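Local atomic coordinates of Agap007691-pb (Anopheles gambiae, PDB entry 5C98), a protein that belongs to the serpin family and may act as an inhibitor of serine proteases, although its own physiological role is not established. Residues Phe195-Val205 with Gly370-Pro378. Sequence-based numbering, arbitrary orientation.
Sequences FQFINAPTQRV and GNFSKYIDP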
loop_
_atom_site.group_PDB
_atom_site.type_symbol
_atom_site.label_atom_id
_atom_site.label_comp_id
_atom_site.label_asym_id
_atom_site.label_seq_id
_atom_site.Cartn_x
_atom_site.Cartn_y
_atom_site.Cartn_z
ATOM N N PHE A 195 7.169 -13.236 -20.590
ATOM C CA PHE A 195 7.094 -13.195 -19.132
ATOM C C PHE A 195 6.171 -14.328 -18.718
ATOM O O PHE A 195 5.106 -14.505 -19.310
ATOM C CB PHE A 195 6.536 -11.843 -18.638
ATOM C CG PHE A 195 6.553 -11.689 -17.146
ATOM C CD1 PHE A 195 5.500 -12.133 -16.395
ATOM C CD2 PHE A 195 7.620 -11.085 -16.499
ATOM C CE1 PHE A 195 5.500 -12.011 -15.018
ATOM C CE2 PHE A 195 7.625 -10.964 -15.123
ATOM C CZ PHE A 195 6.578 -11.411 -14.395
ATOM N N GLN A 196 6.573 -15.107 -17.724
ATOM C CA GLN A 196 5.849 -16.327 -17.355
ATOM C C GLN A 196 4.689 -15.975 -16.430
ATOM O O GLN A 196 4.669 -16.311 -15.251
ATOM C CB GLN A 196 6.780 -17.352 -16.700
ATOM C CG GLN A 196 7.913 -17.862 -17.554
ATOM C CD GLN A 196 8.558 -19.145 -17.021
ATOM O OE1 GLN A 196 8.191 -19.673 -15.957
ATOM N NE2 GLN A 196 9.516 -19.662 -17.781
ATOM N N PHE A 197 3.683 -15.315 -17.003
ATOM C CA PHE A 197 2.511 -14.947 -16.228
ATOM C C PHE A 197 1.777 -16.197 -15.773
ATOM O O PHE A 197 1.704 -17.192 -16.497
ATOM C CB PHE A 197 1.554 -14.110 -17.065
ATOM C CG PHE A 197 2.083 -12.753 -17.441
ATOM C CD1 PHE A 197 2.085 -11.708 -16.520
ATOM C CD2 PHE A 197 2.525 -12.500 -18.717
ATOM C CE1 PHE A 197 2.543 -10.453 -16.879
ATOM C CE2 PHE A 197 2.958 -11.237 -19.074
ATOM C CZ PHE A 197 2.972 -10.222 -18.162
ATOM N N ILE A 198 1.188 -16.130 -14.576
ATOM C CA ILE A 198 0.466 -17.289 -14.054
ATOM C C ILE A 198 -0.697 -17.674 -14.967
ATOM O O ILE A 198 -0.987 -18.860 -15.127
ATOM C CB ILE A 198 0.028 -17.044 -12.592
ATOM C CG1 ILE A 198 -0.495 -18.347 -11.952
ATOM C CG2 ILE A 198 -1.041 -15.960 -12.504
ATOM C CD1 ILE A 198 -0.554 -18.285 -10.448
ATOM N N ASN A 199 -1.350 -16.691 -15.602
ATOM C CA ASN A 199 -2.502 -16.913 -16.467
ATOM C C ASN A 199 -2.146 -16.934 -17.949
ATOM O O ASN A 199 -3.043 -17.111 -18.781
ATOM C CB ASN A 199 -3.568 -15.832 -16.223
ATOM C CG ASN A 199 -3.080 -14.424 -16.558
ATOM O OD1 ASN A 199 -1.923 -14.089 -16.336
ATOM N ND2 ASN A 199 -3.968 -13.595 -17.094
ATOM N N ALA A 200 -0.871 -16.741 -18.308
ATOM C CA ALA A 200 -0.438 -16.636 -19.701
ATOM C C ALA A 200 1.070 -16.855 -19.758
ATOM O O ALA A 200 1.837 -15.905 -19.966
ATOM C CB ALA A 200 -0.825 -15.264 -20.262
ATOM N N PRO A 201 1.533 -18.095 -19.582
ATOM C CA PRO A 201 2.965 -18.325 -19.318
ATOM C C PRO A 201 3.888 -18.036 -20.490
ATOM O O PRO A 201 5.115 -18.022 -20.290
ATOM C CB PRO A 201 3.024 -19.814 -18.939
ATOM C CG PRO A 201 1.639 -20.237 -18.673
ATOM C CD PRO A 201 0.724 -19.312 -19.402
ATOM N N THR A 202 3.370 -17.843 -21.704
ATOM C CA THR A 202 4.214 -17.522 -22.850
ATOM C C THR A 202 3.911 -16.146 -23.432
ATOM O O THR A 202 4.459 -15.789 -24.479
ATOM C CB THR A 202 4.128 -18.620 -23.923
ATOM O OG1 THR A 202 2.812 -18.677 -24.465
ATOM C CG2 THR A 202 4.462 -19.974 -23.316
ATOM N N GLN A 203 3.092 -15.342 -22.761
ATOM C CA GLN A 203 2.771 -14.024 -23.285
ATOM C C GLN A 203 4.008 -13.139 -23.301
ATOM O O GLN A 203 4.789 -13.112 -22.341
ATOM C CB GLN A 203 1.703 -13.373 -22.413
ATOM C CG GLN A 203 1.363 -11.924 -22.759
ATOM C CD GLN A 203 0.664 -11.775 -24.100
ATOM O OE1 GLN A 203 -0.271 -12.513 -24.398
ATOM N NE2 GLN A 203 1.140 -10.848 -24.919
ATOM N N ARG A 204 4.160 -12.373 -24.377
ATOM C CA ARG A 204 5.265 -11.437 -24.520
ATOM C C ARG A 204 4.809 -10.016 -24.214
ATOM O O ARG A 204 3.747 -9.578 -24.668
ATOM C CB ARG A 204 5.854 -11.516 -25.929
ATOM C CG ARG A 204 6.292 -12.928 -26.245
ATOM C CD ARG A 204 6.917 -13.083 -27.645
ATOM N NE ARG A 204 8.285 -12.581 -27.670
ATOM C CZ ARG A 204 9.352 -13.286 -27.290
ATOM N NH1 ARG A 204 9.220 -14.523 -26.820
ATOM N NH2 ARG A 204 10.557 -12.741 -27.343
ATOM N N VAL A 205 5.633 -9.293 -23.457
ATOM C CA VAL A 205 5.347 -7.918 -23.065
ATOM C C VAL A 205 6.618 -7.085 -23.132
ATOM O O VAL A 205 7.744 -7.601 -23.102
ATOM C CB VAL A 205 4.740 -7.814 -21.658
ATOM C CG1 VAL A 205 3.372 -8.477 -21.615
ATOM C CG2 VAL A 205 5.685 -8.430 -20.639
ATOM N N GLY A 370 3.759 -5.587 -2.829
ATOM C CA GLY A 370 2.890 -6.153 -3.837
ATOM C C GLY A 370 3.588 -7.220 -4.635
ATOM O O GLY A 370 4.680 -7.682 -4.282
ATOM N N ASN A 371 2.901 -7.653 -5.690
ATOM C CA ASN A 371 3.426 -8.677 -6.580
ATOM C C ASN A 371 2.959 -8.398 -7.992
ATOM O O ASN A 371 1.922 -7.766 -8.208
ATOM C CB ASN A 371 2.987 -10.076 -6.144
ATOM C CG ASN A 371 1.512 -10.307 -6.322
ATOM O OD1 ASN A 371 0.717 -9.885 -5.500
ATOM N ND2 ASN A 371 1.135 -11.016 -7.381
ATOM N N PHE A 372 3.760 -8.860 -8.952
ATOM C CA PHE A 372 3.448 -8.800 -10.364
ATOM C C PHE A 372 3.509 -10.218 -10.906
ATOM O O PHE A 372 4.588 -10.812 -11.024
ATOM C CB PHE A 372 4.409 -7.855 -11.088
ATOM C CG PHE A 372 4.036 -7.629 -12.507
ATOM C CD1 PHE A 372 2.948 -6.858 -12.802
ATOM C CD2 PHE A 372 4.722 -8.247 -13.541
ATOM C CE1 PHE A 372 2.540 -6.663 -14.122
ATOM C CE2 PHE A 372 4.325 -8.045 -14.865
ATOM C CZ PHE A 372 3.253 -7.284 -15.146
ATOM N N SER A 373 2.330 -10.764 -11.223
ATOM C CA SER A 373 2.154 -12.153 -11.603
ATOM C C SER A 373 1.244 -12.369 -12.798
ATOM O O SER A 373 1.369 -13.412 -13.443
ATOM C CB SER A 373 1.554 -12.927 -10.440
ATOM O OG SER A 373 2.394 -12.798 -9.322
ATOM N N LYS A 374 0.299 -11.463 -13.077
ATOM C CA LYS A 374 -0.832 -11.699 -13.960
ATOM C C LYS A 374 -0.757 -10.792 -15.180
ATOM O O LYS A 374 -0.417 -9.599 -15.071
ATOM C CB LYS A 374 -2.134 -11.423 -13.192
ATOM C CG LYS A 374 -3.388 -11.664 -14.033
ATOM C CD LYS A 374 -4.675 -11.332 -13.306
ATOM C CE LYS A 374 -5.876 -11.505 -14.217
ATOM N NZ LYS A 374 -7.126 -11.062 -13.554
ATOM N N TYR A 375 -1.088 -11.373 -16.335
ATOM C CA TYR A 375 -1.191 -10.619 -17.570
ATOM C C TYR A 375 -2.574 -9.983 -17.675
ATOM O O TYR A 375 -3.595 -10.688 -17.673
ATOM C CB TYR A 375 -0.959 -11.516 -18.781
ATOM C CG TYR A 375 -1.135 -10.749 -20.052
ATOM C CD1 TYR A 375 -0.323 -9.654 -20.336
ATOM C CD2 TYR A 375 -2.104 -11.101 -20.959
ATOM C CE1 TYR A 375 -0.480 -8.933 -21.499
ATOM C CE2 TYR A 375 -2.268 -10.389 -22.144
ATOM C CZ TYR A 375 -1.461 -9.302 -22.401
ATOM O OH TYR A 375 -1.652 -8.614 -23.589
ATOM N N ILE A 376 -2.597 -8.654 -17.784
ATOM C CA ILE A 376 -3.817 -7.870 -17.993
ATOM C C ILE A 376 -3.635 -7.180 -19.335
ATOM O O ILE A 376 -2.752 -6.319 -19.467
ATOM C CB ILE A 376 -4.016 -6.835 -16.879
ATOM C CG1 ILE A 376 -3.997 -7.524 -15.505
ATOM C CG2 ILE A 376 -5.314 -6.055 -17.111
ATOM C CD1 ILE A 376 -3.928 -6.586 -14.314
ATOM N N ASP A 377 -4.426 -7.576 -20.327
ATOM C CA ASP A 377 -4.325 -7.005 -21.666
ATOM C C ASP A 377 -4.901 -5.601 -21.623
ATOM O O ASP A 377 -6.095 -5.446 -21.329
ATOM C CB ASP A 377 -5.133 -7.863 -22.655
ATOM C CG ASP A 377 -4.915 -7.468 -24.113
ATOM O OD1 ASP A 377 -4.488 -6.331 -24.396
ATOM O OD2 ASP A 377 -5.187 -8.312 -24.996
ATOM N N PRO A 378 -4.116 -4.557 -21.903
ATOM C CA PRO A 378 -4.663 -3.196 -21.823
ATOM C C PRO A 378 -5.690 -2.885 -22.900
ATOM O O PRO A 378 -6.498 -1.969 -22.702
ATOM C CB PRO A 378 -3.420 -2.308 -21.945
ATOM C CG PRO A 378 -2.459 -3.124 -22.725
ATOM C CD PRO A 378 -2.711 -4.560 -22.355
#
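F195 and F197 meet F372 and Y375 in an aromatic cluster that joins the loop between strands 191-194 and 204-219 of this serpin to the C-terminal tail leaving strand 366-372. Three hydrogen bonds fix the backbone of the tail. I198 N donates to S373 O over 3.0 Å. The other two come from one side chain: N199 OD1 accepts Y375 N at 2.8 Å, on a lone pair in its carbonyl plane, while N199 ND2 donates a hydrogen bond to Y375 O at 3.0 Å. Both are nearly straight, with an N-H...O angle of 170° for Y375 N to N199 OD1, so the amide meets the backbone of Y375 with its polar edge, and its rotation is fixed by both bonds. A chi1 of 62°, placing CG between the backbone N and the carbonyl carbon, aims the amide at the tail from the type I turn F197-A200.

Among the rings, F372 turns its edge to the face of F195 in a T-shaped pair with centroids 5.4 Å apart. F197 is sandwiched: F195 CD1 sits over one face, and Y375 CB covers the opposite face in a CH-pi contact 3.6 Å from the centroid. The F372 side chain also touches P279 and V283 of strand 270-287, and F195 touches P279 too, joining the cluster to that strand.

Besides F197, the tyrosine ring is met by Q203 and V205. V205 CG1 approaches the ring, and A200 CB approaches Y375 CB. Q203, bent at chi2, lays its amide parallel to the ring, the planes 5° apart, and is held there by NE2 donating to R204 O; Q203 CG stands 3.6 Å from the centroid of the Y375 ring, almost on its normal.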